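MOSUB1, transcription cofactor (Magnaporthe oryzae, PDB 4AGH) binds single-stranded DNA and, as a member of the PC4 family, probably acts as a transcriptional coactivator in the nucleus. Local coordinates at residues Asp66-Glu72 with Lys85-Val91. Numbering follows the deposited sequence.
Sequences DFINIRE and KGIGLTV
Ile68 and Leu89 face each other as a hydrogen-bonded antiparallel pair, joined by two backbone bonds of 2.8 Å, from Ile68 N to Leu89 O and from Leu89 N to Ile68 O. Ile70 and Ile87 repeat the pattern, and Glu72 N closes the ladder with a nearly straight bond (177°) to Lys85 O. The side chains of Ile68, Ile70, Ile87 and Leu89 share one buried face of the sheet. There Ile70 CD1 comes within 4.2 Å of Leu89 CD1, the two side chains meeting at a slant, while CD1 of Ile68 reaches past its own pair to CG2 of Val91 at the start of helix 91-110. Ile70 also packs on Ile70 of the second subunit, which places this apolar layer at the dimer interface.

The opposite face is more mixed and wetter: Phe67 CE2 lies 4.1 Å from Thr90 CG2, and beyond them Gly88 and Gly86 bring the strands close, with the side chains of Asn69 and Arg71 over them. Asn69 OD1 rests 3.3 Å from Gly88 CA, its amide nitrogen being bonded to Ser60. With CG of Arg71 turned away from the backbone nitrogen (chi1 -174°) and the chain bent at chi3 (-56°), one face of the guanidinium lies over the Gly86 backbone, NH2 being 3.6 Å from Gly86 C. Two waters at the guanidinium edge link NH1 and NH2 to Gly86 O, and NH1 also bonds Gly83 O. At the far end Glu72 and Lys85 run side by side: Glu72 OE2 and Lys85 NZ stay 4.6 Å apart, a water between them forming a doubtful bridge, its distance to NZ being short, and Glu72 OE1 forms a salt bridge with Arg55 of the same chain. The arrangement, a curved antiparallel sheet whose last strand leads into a long helix, is that of the dimeric PC4-type single-stranded DNA-binding fold.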
ATOM      1  N   ASP A  66      -0.581 -12.540   9.707  1.00 22.21           N
ATOM      2  CA  ASP A  66      -1.422 -11.415   9.327  1.00 18.20           C
ATOM      3  C   ASP A  66      -0.911 -10.727   8.066  1.00 18.89           C
ATOM      4  O   ASP A  66       0.297 -10.652   7.839  1.00 21.94           O
ATOM      5  CB  ASP A  66      -1.496 -10.399  10.468  1.00 19.29           C
ATOM      6  CG  ASP A  66      -2.174 -10.966  11.701  1.00 24.69           C
ATOM      7  OD1 ASP A  66      -3.382 -11.252  11.620  1.00 27.73           O
ATOM      8  OD2 ASP A  66      -1.497 -11.139  12.736  1.00 24.74           O
ATOM      9  N   PHE A  67      -1.845 -10.245   7.249  1.00 17.29           N
ATOM     10  CA  PHE A  67      -1.515  -9.539   6.007  1.00 16.78           C
ATOM     11  C   PHE A  67      -2.261  -8.229   5.926  1.00 19.04           C
ATOM     12  O   PHE A  67      -3.425  -8.130   6.340  1.00 20.63           O
ATOM     13  CB  PHE A  67      -1.844 -10.400   4.803  1.00 16.45           C
ATOM     14  CG  PHE A  67      -1.055 -11.665   4.770  1.00 22.87           C
ATOM     15  CD1 PHE A  67      -1.495 -12.784   5.457  1.00 23.01           C
ATOM     16  CD2 PHE A  67       0.168 -11.712   4.127  1.00 30.11           C
ATOM     17  CE1 PHE A  67      -0.746 -13.947   5.461  1.00 27.43           C
ATOM     18  CE2 PHE A  67       0.918 -12.868   4.122  1.00 37.51           C
ATOM     19  CZ  PHE A  67       0.462 -13.988   4.792  1.00 38.00           C
ATOM     20  N   ILE A  68      -1.577  -7.213   5.405  1.00 17.52           N
ATOM     21  CA  ILE A  68      -2.199  -5.922   5.205  1.00 19.08           C
ATOM     22  C   ILE A  68      -2.514  -5.829   3.720  1.00 19.37           C
ATOM     23  O   ILE A  68      -1.616  -5.717   2.882  1.00 16.73           O
ATOM     24  CB  ILE A  68      -1.286  -4.751   5.629  1.00 17.18           C
ATOM     25  CG1 ILE A  68      -1.002  -4.775   7.145  1.00 17.02           C
ATOM     26  CG2 ILE A  68      -1.924  -3.423   5.261  1.00 18.57           C
ATOM     27  CD1 ILE A  68       0.085  -5.770   7.562  1.00 21.86           C
ATOM     28  N   ASN A  69      -3.799  -5.890   3.399  1.00 16.71           N
ATOM     29  CA  ASN A  69      -4.232  -5.971   2.013  1.00 17.50           C
ATOM     30  C   ASN A  69      -4.708  -4.632   1.492  1.00 22.65           C
ATOM     31  O   ASN A  69      -5.631  -4.043   2.033  1.00 21.10           O
ATOM     32  CB  ASN A  69      -5.352  -6.990   1.889  1.00 18.08           C
ATOM     33  CG  ASN A  69      -4.943  -8.352   2.384  1.00 20.72           C
ATOM     34  OD1 ASN A  69      -4.043  -8.981   1.825  1.00 19.87           O
ATOM     35  ND2 ASN A  69      -5.612  -8.831   3.429  1.00 19.91           N
ATOM     36  N   ILE A  70      -4.057  -4.144   0.444  1.00 14.88           N
ATOM     37  CA  ILE A  70      -4.470  -2.909  -0.187  1.00 14.88           C
ATOM     38  C   ILE A  70      -5.036  -3.307  -1.546  1.00 16.33           C
ATOM     39  O   ILE A  70      -4.310  -3.836  -2.382  1.00 17.56           O
ATOM     40  CB  ILE A  70      -3.256  -1.994  -0.366  1.00 15.74           C
ATOM     41  CG1 ILE A  70      -2.521  -1.848   0.975  1.00 20.78           C
ATOM     42  CG2 ILE A  70      -3.689  -0.646  -0.933  1.00 19.70           C
ATOM     43  CD1 ILE A  70      -1.207  -1.078   0.880  1.00 26.84           C
ATOM     44  N   ARG A  71      -6.327  -3.074  -1.774  1.00 15.29           N
ATOM     45  CA  ARG A  71      -6.935  -3.697  -2.946  1.00 16.04           C
ATOM     46  C   ARG A  71      -8.142  -2.938  -3.442  1.00 18.33           C
ATOM     47  O   ARG A  71      -8.897  -2.390  -2.649  1.00 18.49           O
ATOM     48  CB  ARG A  71      -7.344  -5.136  -2.609  1.00 17.65           C
ATOM     49  CG  ARG A  71      -7.868  -5.917  -3.810  1.00 19.43           C
ATOM     50  CD  ARG A  71      -7.856  -7.409  -3.574  1.00 24.35           C
ATOM     51  NE  ARG A  71      -6.532  -7.927  -3.220  1.00 24.32           N
ATOM     52  CZ  ARG A  71      -5.566  -8.228  -4.084  1.00 22.48           C
ATOM     53  NH1 ARG A  71      -5.722  -8.031  -5.395  1.00 20.57           N
ATOM     54  NH2 ARG A  71      -4.410  -8.707  -3.624  1.00 22.20           N
ATOM     55  N   GLU A  72      -8.310  -2.915  -4.761  1.00 17.77           N
ATOM     56  CA  GLU A  72      -9.490  -2.323  -5.358  1.00 16.33           C
ATOM     57  C   GLU A  72     -10.564  -3.384  -5.513  1.00 18.29           C
ATOM     58  O   GLU A  72     -10.296  -4.494  -5.985  1.00 18.89           O
ATOM     59  CB  GLU A  72      -9.156  -1.719  -6.723  1.00 15.61           C
ATOM     60  CG  GLU A  72     -10.378  -1.131  -7.429  1.00 18.65           C
ATOM     61  CD  GLU A  72     -10.012  -0.338  -8.663  1.00 27.72           C
ATOM     62  OE1 GLU A  72      -8.997   0.381  -8.633  1.00 28.86           O
ATOM     63  OE2 GLU A  72     -10.752  -0.428  -9.666  1.00 30.34           O
ATOM     64  N   LYS A  85      -6.441  -5.685  -8.850  1.00 19.12           N
ATOM     65  CA  LYS A  85      -5.550  -4.570  -8.552  1.00 19.80           C
ATOM     66  C   LYS A  85      -5.378  -4.476  -7.043  1.00 19.02           C
ATOM     67  O   LYS A  85      -6.270  -4.026  -6.339  1.00 20.19           O
ATOM     68  CB  LYS A  85      -6.112  -3.261  -9.111  1.00 19.95           C
ATOM     69  CG  LYS A  85      -6.238  -3.244 -10.647  1.00 21.52           C
ATOM     70  CD  LYS A  85      -6.933  -1.984 -11.155  1.00 24.14           C
ATOM     71  CE  LYS A  85      -7.085  -2.017 -12.681  1.00 30.72           C
ATOM     72  NZ  LYS A  85      -7.831  -0.836 -13.204  1.00 33.44           N
ATOM     73  N   GLY A  86      -4.233  -4.915  -6.548  1.00 18.82           N
ATOM     74  CA  GLY A  86      -3.994  -4.905  -5.113  1.00 17.12           C
ATOM     75  C   GLY A  86      -2.796  -5.738  -4.733  1.00 22.00           C
ATOM     76  O   GLY A  86      -2.187  -6.409  -5.572  1.00 19.60           O
ATOM     77  N   ILE A  87      -2.475  -5.717  -3.445  1.00 17.55           N
ATOM     78  CA  ILE A  87      -1.335  -6.459  -2.950  1.00 15.28           C
ATOM     79  C   ILE A  87      -1.556  -6.755  -1.473  1.00 17.57           C
ATOM     80  O   ILE A  87      -2.184  -5.962  -0.763  1.00 18.31           O
ATOM     81  CB  ILE A  87      -0.032  -5.673  -3.207  1.00 16.03           C
ATOM     82  CG1 ILE A  87       1.202  -6.517  -2.847  1.00 18.56           C
ATOM     83  CG2 ILE A  87      -0.050  -4.355  -2.454  1.00 17.19           C
ATOM     84  CD1 ILE A  87       2.516  -5.862  -3.314  1.00 18.84           C
ATOM     85  N   GLY A  88      -1.104  -7.930  -1.038  1.00 16.33           N
ATOM     86  CA  GLY A  88      -1.195  -8.315   0.358  1.00 14.40           C
ATOM     87  C   GLY A  88       0.186  -8.262   0.979  1.00 14.65           C
ATOM     88  O   GLY A  88       1.036  -9.100   0.682  1.00 19.35           O
ATOM     89  N   LEU A  89       0.425  -7.256   1.816  1.00 17.74           N
ATOM     90  CA  LEU A  89       1.729  -7.090   2.439  1.00 17.45           C
ATOM     91  C   LEU A  89       1.852  -7.941   3.695  1.00 16.26           C
ATOM     92  O   LEU A  89       0.909  -8.050   4.473  1.00 19.08           O
ATOM     93  CB  LEU A  89       1.944  -5.622   2.833  1.00 17.02           C
ATOM     94  CG  LEU A  89       1.865  -4.613   1.692  1.00 15.96           C
ATOM     95  CD1 LEU A  89       2.085  -3.212   2.255  1.00 21.59           C
ATOM     96  CD2 LEU A  89       2.890  -4.948   0.614  1.00 14.82           C
ATOM     97  N   THR A  90       3.025  -8.530   3.899  1.00 17.75           N
ATOM     98  CA  THR A  90       3.342  -9.123   5.188  1.00 16.73           C
ATOM     99  C   THR A  90       3.534  -7.996   6.192  1.00 16.11           C
ATOM    100  O   THR A  90       3.671  -6.822   5.818  1.00 17.74           O
ATOM    101  CB  THR A  90       4.654  -9.929   5.127  1.00 23.44           C
ATOM    102  OG1 THR A  90       5.743  -9.035   4.885  1.00 19.72           O
ATOM    103  CG2 THR A  90       4.601 -10.972   4.008  1.00 24.38           C
ATOM    104  N   VAL A  91       3.563  -8.349   7.473  1.00 17.92           N
ATOM    105  CA  VAL A  91       3.733  -7.340   8.498  1.00 20.09           C
ATOM    106  C   VAL A  91       5.090  -6.662   8.346  1.00 20.24           C
ATOM    107  O   VAL A  91       5.192  -5.449   8.489  1.00 21.16           O
ATOM    108  CB  VAL A  91       3.554  -7.950   9.894  1.00 23.92           C
ATOM    109  CG1 VAL A  91       3.940  -6.954  10.982  1.00 25.27           C
ATOM    110  CG2 VAL A  91       2.103  -8.410  10.057  1.00 24.05           C
TER
HETATM  111  O   HOH W   1       2.862 -11.296   7.896  1.00 21.87           O
HETATM  112  O   HOH W   2      -2.095  -9.636  -5.359  1.00 39.51           O
HETATM  113  O   HOH W   3      -3.285  -8.763  -7.038  1.00 40.84           O
HETATM  114  O   HOH W   4     -10.063  -0.315 -12.170  1.00 40.39           O